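Local coordinates for protein trehalose-6-phosphate phosphatase (Candida albicans, PDB 5DXF) that belongs to glycosyltransferase family 20 of the GT-B clan and folds, in the N-terminal part modelled, into two alpha/beta lobes, at residues K305-A310 with F444-K449; E319-L324 with Y418-R423; Q326-K331 with T366-Q371; A428-V433 with L455-F460; L467-M472 with E500-E505. All blocks are in the same frame, centred on the assembly; numbering follows the deposited sequence.

Contact 1: residues K305-A310 with F444-K449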
# COMPACT_ATOMS: atom_id res chain seq x y z
N LYS A 305 7.96 -11.33 -11.47
CA LYS A 305 8.96 -10.30 -11.71
C LYS A 305 9.84 -10.08 -10.49
O LYS A 305 11.05 -9.91 -10.62
CB LYS A 305 8.30 -8.98 -12.12
CG LYS A 305 9.32 -7.89 -12.43
CD LYS A 305 8.78 -6.87 -13.42
CE LYS A 305 9.92 -6.05 -14.00
NZ LYS A 305 10.97 -6.96 -14.53
N ILE A 306 9.23 -10.07 -9.31
CA ILE A 306 9.99 -9.91 -8.07
C ILE A 306 10.94 -11.08 -7.84
O ILE A 306 12.09 -10.88 -7.47
CB ILE A 306 9.05 -9.76 -6.86
CG1 ILE A 306 8.37 -8.39 -6.90
CG2 ILE A 306 9.81 -9.93 -5.55
CD1 ILE A 306 7.07 -8.33 -6.14
N GLU A 307 10.46 -12.29 -8.08
CA GLU A 307 11.31 -13.47 -7.96
C GLU A 307 12.46 -13.40 -8.98
O GLU A 307 13.63 -13.61 -8.63
CB GLU A 307 10.50 -14.75 -8.14
CG GLU A 307 11.27 -16.01 -7.84
CD GLU A 307 10.35 -17.19 -7.58
OE1 GLU A 307 10.84 -18.34 -7.56
OE2 GLU A 307 9.14 -16.97 -7.39
N HIS A 308 12.14 -13.02 -10.20
CA HIS A 308 13.16 -12.94 -11.22
C HIS A 308 14.26 -11.94 -10.90
O HIS A 308 15.45 -12.26 -10.99
CB HIS A 308 12.49 -12.54 -12.54
CG HIS A 308 13.45 -12.20 -13.63
ND1 HIS A 308 13.60 -10.93 -14.11
CD2 HIS A 308 14.32 -12.98 -14.32
CE1 HIS A 308 14.52 -10.93 -15.06
NE2 HIS A 308 14.97 -12.16 -15.20
N ASP A 309 13.87 -10.74 -10.49
CA ASP A 309 14.80 -9.69 -10.13
C ASP A 309 15.59 -10.07 -8.91
O ASP A 309 16.77 -9.80 -8.81
CB ASP A 309 14.07 -8.38 -9.92
CG ASP A 309 13.37 -7.90 -11.16
OD1 ASP A 309 13.32 -8.66 -12.14
OD2 ASP A 309 12.87 -6.77 -11.17
N ALA A 310 14.94 -10.71 -7.96
CA ALA A 310 15.61 -11.12 -6.76
C ALA A 310 16.72 -12.10 -7.07
O ALA A 310 17.77 -12.07 -6.47
CB ALA A 310 14.61 -11.76 -5.81
N PHE A 444 9.31 -10.06 0.83
CA PHE A 444 10.28 -10.73 1.69
C PHE A 444 10.13 -12.24 1.62
O PHE A 444 11.12 -12.97 1.51
CB PHE A 444 10.13 -10.24 3.13
CG PHE A 444 10.87 -11.08 4.14
CD1 PHE A 444 12.22 -10.88 4.37
CD2 PHE A 444 10.21 -12.06 4.87
CE1 PHE A 444 12.91 -11.64 5.30
CE2 PHE A 444 10.89 -12.83 5.80
CZ PHE A 444 12.24 -12.62 6.01
N VAL A 445 8.88 -12.71 1.71
CA VAL A 445 8.61 -14.14 1.65
C VAL A 445 9.10 -14.72 0.33
O VAL A 445 9.70 -15.80 0.30
CB VAL A 445 7.11 -14.45 1.83
CG1 VAL A 445 6.82 -15.91 1.55
CG2 VAL A 445 6.66 -14.09 3.24
N ILE A 446 8.87 -14.00 -0.77
CA ILE A 446 9.42 -14.43 -2.06
C ILE A 446 10.95 -14.50 -2.00
O ILE A 446 11.56 -15.48 -2.45
CB ILE A 446 9.03 -13.49 -3.22
CG1 ILE A 446 7.52 -13.55 -3.49
CG2 ILE A 446 9.79 -13.85 -4.48
CD1 ILE A 446 7.11 -12.71 -4.67
N CYS A 447 11.56 -13.47 -1.44
CA CYS A 447 13.01 -13.36 -1.38
C CYS A 447 13.65 -14.39 -0.46
O CYS A 447 14.86 -14.58 -0.48
CB CYS A 447 13.42 -11.95 -0.92
SG CYS A 447 13.15 -10.65 -2.15
N GLN A 448 12.83 -15.05 0.36
CA GLN A 448 13.37 -16.01 1.32
C GLN A 448 13.08 -17.46 0.97
O GLN A 448 13.29 -18.34 1.81
CB GLN A 448 12.82 -15.72 2.72
CG GLN A 448 13.38 -14.47 3.34
CD GLN A 448 14.89 -14.50 3.46
OE1 GLN A 448 15.48 -15.56 3.67
NE2 GLN A 448 15.52 -13.34 3.33
N LYS A 449 12.61 -17.74 -0.24
CA LYS A 449 12.22 -19.10 -0.59
C LYS A 449 13.40 -20.08 -0.50
O LYS A 449 13.22 -21.23 -0.12
CB LYS A 449 11.59 -19.16 -1.99
CG LYS A 449 12.57 -19.40 -3.13
CD LYS A 449 11.90 -19.24 -4.49
CE LYS A 449 11.51 -20.58 -5.12
NZ LYS A 449 11.10 -20.44 -6.55
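Ile306 and Ile446 cross at about a right angle and touch through methyl groups: CG2 of Ile306 lies 4.0 Å from CD1 of Ile446. CG1 of Ile446 is anti to the carbonyl carbon (chi1 -67°), which carries CD1 over to Ile306 while the second branch, CG2, rests 3.8 Å from Glu307 CA. A beta-branched residue suits the place, since its two arms reach two successive residues of the opposing helix. One turn further on, Ala310 CB meets Cys447 SG at 4.1 Å, and these small side chains let the backbones stay close, with Ala310 CA 6.4 Å from Cys447 CA. The packing sets helix 303-311, which follows the nine-stranded sheet in the chain but belongs to the second GT-B lobe, against helix 439-447 of that lobe's beta-alpha-beta unit. Beside the apolar patch the contact turns ionic. Glu307 is extended, with CG anti to the backbone N (chi1 -171°), and its side chain crosses that of Lys449 nearly perpendicularly. Lys449, bent in mid-chain, donates NZ to Glu307 OE1 in a salt bridge whose very short modelled length is doubtful. Tyr504 OH hydrogen-bonds both Lys449 NZ and Glu307 OE2, joining the pair to helix 493-509.

Contact 2: residues E319-L324 with Y418-R423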
# COMPACT_ATOMS: atom_id res chain seq x y z
N GLU A 319 25.70 -10.08 -6.38
CA GLU A 319 26.92 -9.47 -5.89
C GLU A 319 26.65 -8.68 -4.64
O GLU A 319 27.40 -8.73 -3.68
CB GLU A 319 27.55 -8.53 -6.92
CG GLU A 319 26.96 -8.62 -8.31
CD GLU A 319 27.67 -7.70 -9.28
OE1 GLU A 319 27.41 -7.81 -10.50
OE2 GLU A 319 28.48 -6.86 -8.82
N LYS A 320 25.55 -7.94 -4.66
CA LYS A 320 25.16 -7.14 -3.51
C LYS A 320 24.86 -8.01 -2.31
O LYS A 320 25.27 -7.71 -1.20
CB LYS A 320 23.97 -6.28 -3.87
CG LYS A 320 24.08 -5.65 -5.24
CD LYS A 320 22.94 -4.70 -5.50
CE LYS A 320 23.44 -3.40 -6.08
NZ LYS A 320 22.73 -3.09 -7.35
N VAL A 321 24.15 -9.11 -2.53
CA VAL A 321 23.80 -10.03 -1.46
C VAL A 321 25.05 -10.63 -0.82
O VAL A 321 25.15 -10.70 0.40
CB VAL A 321 22.90 -11.18 -1.97
CG1 VAL A 321 22.75 -12.25 -0.91
CG2 VAL A 321 21.54 -10.64 -2.40
N GLN A 322 26.01 -11.03 -1.65
CA GLN A 322 27.24 -11.62 -1.13
C GLN A 322 28.11 -10.57 -0.45
O GLN A 322 28.84 -10.87 0.50
CB GLN A 322 28.01 -12.32 -2.25
CG GLN A 322 28.53 -13.69 -1.87
CD GLN A 322 27.42 -14.63 -1.44
OE1 GLN A 322 27.44 -15.18 -0.34
NE2 GLN A 322 26.44 -14.83 -2.32
N ALA A 323 28.02 -9.34 -0.94
CA ALA A 323 28.77 -8.23 -0.37
C ALA A 323 28.24 -7.86 1.01
O ALA A 323 29.01 -7.62 1.94
CB ALA A 323 28.72 -7.02 -1.30
N LEU A 324 26.92 -7.81 1.13
CA LEU A 324 26.25 -7.57 2.40
C LEU A 324 26.52 -8.71 3.37
O LEU A 324 26.72 -8.50 4.56
CB LEU A 324 24.75 -7.39 2.18
CG LEU A 324 24.30 -6.10 1.49
CD1 LEU A 324 22.88 -6.23 0.97
CD2 LEU A 324 24.42 -4.92 2.44
N TYR A 418 17.46 -3.01 -2.55
CA TYR A 418 16.33 -3.37 -1.70
C TYR A 418 16.11 -4.88 -1.67
O TYR A 418 16.02 -5.48 -0.60
CB TYR A 418 15.06 -2.66 -2.18
CG TYR A 418 13.80 -3.09 -1.48
CD1 TYR A 418 13.59 -2.80 -0.13
CD2 TYR A 418 12.80 -3.78 -2.15
CE1 TYR A 418 12.44 -3.19 0.51
CE2 TYR A 418 11.64 -4.18 -1.51
CZ TYR A 418 11.47 -3.88 -0.18
OH TYR A 418 10.31 -4.27 0.46
N LEU A 419 16.04 -5.48 -2.86
CA LEU A 419 15.88 -6.92 -2.97
C LEU A 419 17.04 -7.68 -2.34
O LEU A 419 16.84 -8.71 -1.69
CB LEU A 419 15.72 -7.34 -4.43
CG LEU A 419 14.49 -6.77 -5.12
CD1 LEU A 419 14.30 -7.41 -6.48
CD2 LEU A 419 13.26 -6.98 -4.25
N ALA A 420 18.25 -7.17 -2.54
CA ALA A 420 19.43 -7.68 -1.85
C ALA A 420 19.14 -7.70 -0.36
O ALA A 420 19.19 -8.75 0.27
CB ALA A 420 20.65 -6.83 -2.13
N LEU A 421 18.83 -6.53 0.19
CA LEU A 421 18.51 -6.37 1.60
C LEU A 421 17.50 -7.42 2.10
O LEU A 421 17.69 -8.02 3.16
CB LEU A 421 17.98 -4.96 1.87
CG LEU A 421 19.02 -3.83 1.92
CD1 LEU A 421 18.35 -2.46 1.86
CD2 LEU A 421 19.88 -3.95 3.16
N LEU A 422 16.43 -7.64 1.34
CA LEU A 422 15.45 -8.64 1.72
C LEU A 422 16.04 -10.05 1.71
O LEU A 422 15.77 -10.84 2.62
CB LEU A 422 14.23 -8.58 0.80
CG LEU A 422 13.37 -7.32 0.93
CD1 LEU A 422 12.14 -7.42 0.03
CD2 LEU A 422 12.97 -7.08 2.37
N ARG A 423 16.85 -10.37 0.71
CA ARG A 423 17.45 -11.69 0.61
C ARG A 423 18.47 -11.98 1.72
O ARG A 423 18.49 -13.08 2.27
CB ARG A 423 18.11 -11.88 -0.76
CG ARG A 423 17.16 -12.39 -1.84
CD ARG A 423 17.91 -12.71 -3.13
NE ARG A 423 18.92 -13.74 -2.92
CZ ARG A 423 19.87 -14.05 -3.80
NH1 ARG A 423 19.95 -13.39 -4.95
NH2 ARG A 423 20.75 -15.00 -3.52
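Helix-on-helix packing in an alpha/beta lobe of the GT-B fold sets Val321 and Leu324 of helix 317-327 against Ala420 of helix 415-424. The two short axes approach to 8.7 Å and cross at -49°, and no hydrogen bond links the segments. Ala420 is the pivot: a single methyl lets three neighbours converge on it. Its CB lies 3.8 Å from Lys320 CB and 3.9 Å from Leu324 CD1, while Val321 CG2 rests against its backbone, 3.7 Å from Ala420 CA. The same Leu324 methyl continues to the next residue, with CD1 4.4 Å from Leu421 CD2. Lys320 lends only the root of its chain to this apolar seam; the rest bends away and NZ forms a salt bridge with Glu416. Arg423 closes the opposite flank. A bend at chi3 (60°) turns the guanidinium so that one face is presented to Val321, the flat cation meeting an aliphatic branch while its nitrogens serve other partners. NH1 donates to the carbonyl O of Ala310 and NH2 is in a salt bridge with Glu318, two ties that fix the plane of the group. Val321 CG2 sits over that face, 4.0 Å from Arg423 CZ and displaced toward the rim.

Contact 3: residues Q326-K331 with T366-Q371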
# COMPACT_ATOMS: atom_id res chain seq x y z
N GLN A 326 29.18 -10.27 3.34
CA GLN A 326 30.57 -10.04 3.71
C GLN A 326 30.69 -8.98 4.81
O GLN A 326 31.46 -9.15 5.75
CB GLN A 326 31.39 -9.64 2.48
CG GLN A 326 32.77 -10.26 2.45
CD GLN A 326 32.75 -11.77 2.64
OE1 GLN A 326 31.88 -12.46 2.11
NE2 GLN A 326 33.71 -12.28 3.40
N VAL A 327 29.92 -7.91 4.68
CA VAL A 327 29.92 -6.83 5.65
C VAL A 327 29.43 -7.30 7.02
O VAL A 327 30.06 -7.05 8.04
CB VAL A 327 29.05 -5.64 5.19
CG1 VAL A 327 29.10 -4.51 6.20
CG2 VAL A 327 29.49 -5.16 3.82
N TYR A 328 28.30 -8.00 7.01
CA TYR A 328 27.65 -8.39 8.26
C TYR A 328 27.93 -9.84 8.63
O TYR A 328 27.05 -10.56 9.11
CB TYR A 328 26.14 -8.14 8.14
CG TYR A 328 25.83 -6.70 7.84
CD1 TYR A 328 25.96 -5.73 8.83
CD2 TYR A 328 25.43 -6.30 6.57
CE1 TYR A 328 25.68 -4.40 8.56
CE2 TYR A 328 25.16 -4.97 6.30
CZ TYR A 328 25.28 -4.03 7.30
OH TYR A 328 25.01 -2.71 7.03
N LYS A 329 29.17 -10.25 8.41
CA LYS A 329 29.64 -11.58 8.78
C LYS A 329 29.57 -11.77 10.29
O LYS A 329 29.99 -10.90 11.05
CB LYS A 329 31.06 -11.80 8.28
CG LYS A 329 31.67 -13.15 8.65
CD LYS A 329 33.06 -13.30 8.06
CE LYS A 329 33.01 -13.33 6.54
NZ LYS A 329 32.27 -14.52 6.03
N GLY A 330 29.02 -12.90 10.73
CA GLY A 330 28.92 -13.20 12.14
C GLY A 330 27.81 -12.44 12.85
O GLY A 330 27.74 -12.44 14.08
N LYS A 331 26.93 -11.80 12.08
CA LYS A 331 25.84 -11.02 12.65
C LYS A 331 24.48 -11.40 12.06
O LYS A 331 24.40 -11.85 10.92
CB LYS A 331 26.09 -9.52 12.46
CG LYS A 331 27.27 -9.00 13.25
CD LYS A 331 27.52 -7.52 12.99
CE LYS A 331 28.64 -7.01 13.88
NZ LYS A 331 28.34 -7.25 15.32
N THR A 366 25.56 -8.83 18.25
CA THR A 366 25.36 -9.73 17.12
C THR A 366 24.11 -9.45 16.28
O THR A 366 23.96 -10.01 15.19
CB THR A 366 25.29 -11.20 17.60
OG1 THR A 366 24.43 -11.29 18.74
CG2 THR A 366 26.67 -11.70 17.98
N VAL A 367 23.22 -8.60 16.77
CA VAL A 367 22.00 -8.30 16.02
C VAL A 367 21.99 -6.88 15.49
O VAL A 367 22.15 -5.92 16.25
CB VAL A 367 20.74 -8.52 16.86
CG1 VAL A 367 19.49 -8.31 16.01
CG2 VAL A 367 20.73 -9.91 17.44
N VAL A 368 21.80 -6.75 14.18
CA VAL A 368 21.72 -5.44 13.55
C VAL A 368 20.36 -5.23 12.90
O VAL A 368 19.92 -6.04 12.08
CB VAL A 368 22.82 -5.25 12.49
CG1 VAL A 368 22.62 -3.94 11.74
CG2 VAL A 368 24.20 -5.29 13.14
N LEU A 369 19.69 -4.14 13.28
CA LEU A 369 18.40 -3.79 12.69
C LEU A 369 18.60 -2.76 11.59
O LEU A 369 19.08 -1.65 11.84
CB LEU A 369 17.45 -3.25 13.77
CG LEU A 369 16.00 -2.92 13.37
CD1 LEU A 369 15.05 -3.20 14.53
CD2 LEU A 369 15.86 -1.47 12.94
N ILE A 370 18.24 -3.12 10.36
CA ILE A 370 18.34 -2.20 9.23
C ILE A 370 16.96 -1.70 8.83
O ILE A 370 16.10 -2.48 8.40
CB ILE A 370 19.02 -2.86 8.01
CG1 ILE A 370 20.46 -3.22 8.35
CG2 ILE A 370 18.96 -1.93 6.80
CD1 ILE A 370 21.11 -4.16 7.36
N GLN A 371 16.74 -0.40 8.99
CA GLN A 371 15.47 0.22 8.63
C GLN A 371 15.67 1.26 7.54
O GLN A 371 16.41 2.23 7.72
CB GLN A 371 14.81 0.87 9.86
CG GLN A 371 13.41 1.39 9.60
CD GLN A 371 12.41 0.28 9.36
OE1 GLN A 371 12.53 -0.81 9.92
NE2 GLN A 371 11.41 0.55 8.54
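Tyr328 and Ile370 approach from opposite directions, and the phenol end of the ring forms the apolar side of this contact, with Val368 and Ile370 as its buried partners. Ile370 CD1 lies 4.2 Å from Tyr328 CZ, and Val368 CG1 is 4.4 Å from Tyr328 CE1; both methyls come to the ring obliquely. With CG anti to the carbonyl carbon (chi1 -58°), the tyrosine is carried off the end of its helix toward the strand, and Val327 CG1 lies over the centre of one ring face. Leu333 and Leu407 complete the apolar surroundings, where a large ring and branched aliphatic residues suit one another. Tyr328 is where helix 317-327 loses its helical backbone, and a type II turn from Tyr328 to Lys331 then feeds strand 332-339, which runs parallel to strand 367-374 in a three-stranded parallel beta sheet of the alpha/beta lobe. The turn is closed by Lys331 N donating to Tyr328 O at 3.2 Å, and Gly330 takes the positive phi (76°) that glycine readily adopts. The closest approach comes where the two chains draw together at the start of the strand, Lys331 CA lying 3.3 Å from Thr366 O. Lys331 lays its aliphatic stem along Val368, CD 4.0 Å from Val368 CG2. The loose, solvent side is at exposed Gly330, whose O is no nearer than 4.1 Å to Thr366 CG2. Backbone bonds from Thr366 and Val368 go to Lys332, the next residue along.

Contact 4: residues A428-V433 with L455-F460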
# COMPACT_ATOMS: atom_id res chain seq x y z
N ALA A 428 12.48 -10.62 9.20
CA ALA A 428 11.66 -9.54 8.73
C ALA A 428 10.71 -9.23 9.86
O ALA A 428 10.18 -10.13 10.47
CB ALA A 428 10.90 -9.94 7.50
N LEU A 429 10.52 -7.96 10.17
CA LEU A 429 9.60 -7.56 11.23
C LEU A 429 8.63 -6.50 10.74
O LEU A 429 9.03 -5.39 10.40
CB LEU A 429 10.37 -7.06 12.46
CG LEU A 429 9.57 -6.70 13.72
CD1 LEU A 429 8.55 -7.79 14.03
CD2 LEU A 429 10.50 -6.49 14.91
N ILE A 430 7.35 -6.85 10.68
CA ILE A 430 6.31 -5.90 10.31
C ILE A 430 5.45 -5.58 11.53
O ILE A 430 4.85 -6.48 12.11
CB ILE A 430 5.42 -6.44 9.17
CG1 ILE A 430 6.29 -6.92 8.00
CG2 ILE A 430 4.42 -5.39 8.71
CD1 ILE A 430 7.25 -5.87 7.48
N THR A 431 5.40 -4.30 11.90
CA THR A 431 4.73 -3.87 13.13
C THR A 431 3.64 -2.84 12.86
O THR A 431 3.29 -2.05 13.74
CB THR A 431 5.75 -3.27 14.12
OG1 THR A 431 6.52 -2.27 13.46
CG2 THR A 431 6.69 -4.35 14.64
N SER A 432 3.12 -2.86 11.64
CA SER A 432 2.12 -1.88 11.21
C SER A 432 0.93 -1.78 12.15
O SER A 432 0.33 -2.79 12.52
CB SER A 432 1.64 -2.24 9.80
OG SER A 432 2.68 -2.08 8.86
N VAL A 433 0.59 -0.56 12.55
CA VAL A 433 -0.54 -0.31 13.44
C VAL A 433 -1.86 -0.48 12.70
O VAL A 433 -2.81 -1.05 13.24
CB VAL A 433 -0.46 1.11 14.05
CG1 VAL A 433 -1.81 1.57 14.57
CG2 VAL A 433 0.58 1.13 15.17
N LEU A 455 9.49 -14.57 9.15
CA LEU A 455 8.73 -13.33 9.08
C LEU A 455 7.84 -13.19 10.31
O LEU A 455 7.07 -14.09 10.63
CB LEU A 455 7.89 -13.29 7.81
CG LEU A 455 6.77 -12.24 7.80
CD1 LEU A 455 7.35 -10.83 7.72
CD2 LEU A 455 5.80 -12.49 6.66
N ILE A 456 7.97 -12.06 11.00
CA ILE A 456 7.10 -11.75 12.12
C ILE A 456 6.12 -10.66 11.69
O ILE A 456 6.51 -9.62 11.15
CB ILE A 456 7.88 -11.29 13.36
CG1 ILE A 456 8.96 -12.32 13.71
CG2 ILE A 456 6.94 -11.08 14.53
CD1 ILE A 456 9.70 -12.00 14.99
N LEU A 457 4.83 -10.92 11.92
CA LEU A 457 3.77 -10.09 11.38
C LEU A 457 2.86 -9.54 12.47
O LEU A 457 2.44 -10.27 13.38
CB LEU A 457 2.95 -10.90 10.37
CG LEU A 457 2.47 -10.16 9.12
CD1 LEU A 457 3.65 -9.50 8.44
CD2 LEU A 457 1.77 -11.12 8.16
N SER A 458 2.57 -8.25 12.38
CA SER A 458 1.62 -7.61 13.29
C SER A 458 0.24 -8.17 12.99
O SER A 458 -0.10 -8.39 11.83
CB SER A 458 1.64 -6.09 13.13
OG SER A 458 0.57 -5.48 13.83
N GLU A 459 -0.54 -8.42 14.03
CA GLU A 459 -1.88 -8.97 13.84
C GLU A 459 -2.84 -7.91 13.32
O GLU A 459 -3.95 -8.22 12.89
CB GLU A 459 -2.40 -9.58 15.14
CG GLU A 459 -2.57 -8.57 16.26
CD GLU A 459 -2.97 -9.23 17.57
OE1 GLU A 459 -2.49 -10.35 17.84
OE2 GLU A 459 -3.76 -8.63 18.32
N PHE A 460 -2.41 -6.65 13.36
CA PHE A 460 -3.25 -5.54 12.96
C PHE A 460 -3.05 -5.16 11.49
O PHE A 460 -3.83 -4.38 10.94
CB PHE A 460 -2.99 -4.32 13.84
CG PHE A 460 -3.30 -4.55 15.29
CD1 PHE A 460 -4.62 -4.62 15.73
CD2 PHE A 460 -2.29 -4.69 16.22
CE1 PHE A 460 -4.91 -4.83 17.06
CE2 PHE A 460 -2.57 -4.90 17.55
CZ PHE A 460 -3.89 -4.97 17.97
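Ala428 and Ile430 supply the backbone groups that Ile456 needs. Ile456 N donates to Ala428 O at 3.0 Å in a nearly straight bond (173°), and Ile456 O accepts from Ile430 N at 2.9 Å. The next link, Ser458 N to Ile430 O, is of similar length but bent to 121° and weak. A side chain adds a further link. With OG anti to the backbone N (chi1 170°), Ser458 swings its hydroxyl across to donate to Ser432 O at 3.0 Å, and Ser458 OG in turn accepts from Phe460 N at 3.2 Å in an ST turn. A small hydroxyl residue fits here, since one atom serves as donor to the neighbouring segment and as acceptor within its own. Thr431 OG1 bonds outside the pair, to Gly345 O. On the two faces of the sheet lie aliphatic side chains: Ile430 CB is 3.6 Å from Leu457 CD1, and Ala428 CB is 3.7 Å from Leu455 CD1, on the face packed by helix 439-447. On the reverse face Leu429 CD1 reaches Ile456 CB at 3.6 Å, against helix 478-489. Parallel strands 428-430 and 455-458, with helix 439-447 between them in the chain, make up a beta-alpha-beta unit, as expected of a Rossmann-like GT-B lobe.

Contact 5: residues L467-M472 with E500-E505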
# COMPACT_ATOMS: atom_id res chain seq x y z
N LEU A 467 -1.72 -14.30 5.24
CA LEU A 467 -0.63 -15.15 5.71
C LEU A 467 -0.90 -15.61 7.13
O LEU A 467 -0.19 -15.23 8.07
CB LEU A 467 0.71 -14.41 5.62
CG LEU A 467 1.08 -13.81 4.26
CD1 LEU A 467 2.49 -13.24 4.29
CD2 LEU A 467 0.95 -14.84 3.14
N LYS A 468 -1.93 -16.44 7.29
CA LYS A 468 -2.38 -16.89 8.61
C LYS A 468 -1.32 -17.68 9.38
O LYS A 468 -1.23 -17.58 10.60
CB LYS A 468 -3.65 -17.74 8.48
CG LYS A 468 -4.94 -16.94 8.41
CD LYS A 468 -6.16 -17.83 8.60
CE LYS A 468 -6.53 -18.55 7.31
NZ LYS A 468 -7.27 -19.82 7.58
N ASP A 469 -0.51 -18.44 8.65
CA ASP A 469 0.46 -19.34 9.28
C ASP A 469 1.73 -18.62 9.75
O ASP A 469 2.55 -19.21 10.46
CB ASP A 469 0.84 -20.46 8.31
CG ASP A 469 -0.22 -21.55 8.24
OD1 ASP A 469 -0.59 -22.08 9.31
OD2 ASP A 469 -0.68 -21.86 7.13
N ALA A 470 1.88 -17.36 9.37
CA ALA A 470 3.05 -16.58 9.77
C ALA A 470 3.06 -16.35 11.28
O ALA A 470 2.01 -16.34 11.92
CB ALA A 470 3.08 -15.24 9.04
N ILE A 471 4.25 -16.17 11.83
CA ILE A 471 4.39 -15.80 13.24
C ILE A 471 3.73 -14.45 13.46
O ILE A 471 3.89 -13.54 12.66
CB ILE A 471 5.88 -15.76 13.66
CG1 ILE A 471 6.58 -17.07 13.30
CG2 ILE A 471 6.00 -15.49 15.15
CD1 ILE A 471 8.05 -17.11 13.67
N MET A 472 3.00 -14.31 14.56
CA MET A 472 2.20 -13.13 14.77
C MET A 472 2.54 -12.44 16.06
O MET A 472 2.96 -13.07 17.02
CB MET A 472 0.73 -13.50 14.77
CG MET A 472 0.28 -14.12 13.48
SD MET A 472 -0.20 -12.87 12.31
CE MET A 472 -1.04 -13.86 11.09
N GLU A 500 8.37 -21.21 5.77
CA GLU A 500 8.63 -20.49 4.53
C GLU A 500 7.93 -21.16 3.36
O GLU A 500 7.50 -20.48 2.44
CB GLU A 500 10.13 -20.39 4.25
CG GLU A 500 10.62 -18.96 4.05
CD GLU A 500 9.81 -18.18 3.04
OE1 GLU A 500 9.80 -18.55 1.85
OE2 GLU A 500 9.17 -17.18 3.44
N SER A 501 7.83 -22.49 3.37
CA SER A 501 7.10 -23.19 2.32
C SER A 501 5.66 -22.71 2.33
O SER A 501 5.18 -22.13 1.34
CB SER A 501 7.15 -24.71 2.51
OG SER A 501 6.49 -25.37 1.44
N LYS A 502 4.99 -22.92 3.46
CA LYS A 502 3.60 -22.53 3.66
C LYS A 502 3.32 -21.10 3.19
O LYS A 502 2.44 -20.86 2.36
CB LYS A 502 3.21 -22.67 5.14
CG LYS A 502 3.40 -24.08 5.69
CD LYS A 502 3.11 -24.14 7.19
CE LYS A 502 3.26 -25.56 7.70
NZ LYS A 502 1.99 -26.12 8.26
N LEU A 503 4.10 -20.16 3.72
CA LEU A 503 3.94 -18.75 3.38
C LEU A 503 4.22 -18.47 1.91
O LEU A 503 3.57 -17.63 1.30
CB LEU A 503 4.86 -17.88 4.23
CG LEU A 503 4.65 -17.94 5.74
CD1 LEU A 503 5.66 -17.05 6.45
CD2 LEU A 503 3.23 -17.52 6.09
N TYR A 504 5.19 -19.18 1.34
CA TYR A 504 5.58 -18.94 -0.05
C TYR A 504 4.47 -19.34 -1.00
O TYR A 504 4.05 -18.54 -1.83
CB TYR A 504 6.87 -19.69 -0.39
CG TYR A 504 7.41 -19.42 -1.77
CD1 TYR A 504 8.06 -18.23 -2.07
CD2 TYR A 504 7.28 -20.37 -2.77
CE1 TYR A 504 8.55 -17.99 -3.34
CE2 TYR A 504 7.78 -20.14 -4.04
CZ TYR A 504 8.41 -18.95 -4.32
OH TYR A 504 8.89 -18.74 -5.59
N GLU A 505 3.97 -20.57 -0.88
CA GLU A 505 2.86 -20.97 -1.74
C GLU A 505 1.59 -20.17 -1.42
O GLU A 505 0.75 -19.96 -2.29
CB GLU A 505 2.59 -22.48 -1.65
CG GLU A 505 2.82 -23.11 -0.30
CD GLU A 505 2.25 -24.50 -0.22
OE1 GLU A 505 2.79 -25.41 -0.88
OE2 GLU A 505 1.25 -24.68 0.50
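Leu503 drives one methyl, CD2, into the bend made by residues 467-470, where it overlaps Ala470: CD2 is 3.7 Å from Ala470 CB, and the other methyl, CD1, stands 4.1 Å from that same carbon. With CG anti to the carbonyl carbon (chi1 -61°), the branched end is carried from the helix to the turn. There CD2 also lies 4.0 Å from Leu467 CB and 3.6 Å from Ala470 N. That nitrogen is not left to a hydrocarbon neighbour alone, for it donates to Leu467 O at 3.2 Å, closing a type I turn from Leu467 to Ala470. The bare methyl of Ala470 suits the place, giving Leu503 a shallow surface to lie on. Toward solvent the contact becomes looser. Asp469 and Lys502 face each other with Asp469 CG 4.3 Å from Lys502 CD, but their charged ends stop short of a salt bridge, OD1 and NZ being 4.9 Å apart; any attraction is probably weak and screened. Inward, Leu503 also touches Val445 of helix 439-447, and Leu467 packs on Leu442 of that helix and on Val507 of helix 493-509. Past the turn the chain enters strand 471-473, where the backbone of Ile471 is hydrogen-bonded to that of Leu457 in the neighbouring strand 455-458.

Overall arrangement
From the N-terminal end, helix 303-311 opens contact 1, and helix 317-327 then opens contact 2 and, at its end, contact 3. Contact 3 closes first, on strand 367-374, contact 2 next, on helix 415-424; the loop of contact 3 lies within that of contact 2, and both within the span of contact 1. Before contact 1 closes at 444-449, strand 428-430 has opened contact 4, which closes on 455-460, so these two interleave. Contact 5 follows in series with strand 471-473 and helix 493-509. Arg423 and Gln448 join contacts 1 and 2, Tyr504 contacts 1 and 5, neighbouring strands contacts 4 and 5. All five lie in the second lobe, joining outer helices to its two three-stranded parallel sheets.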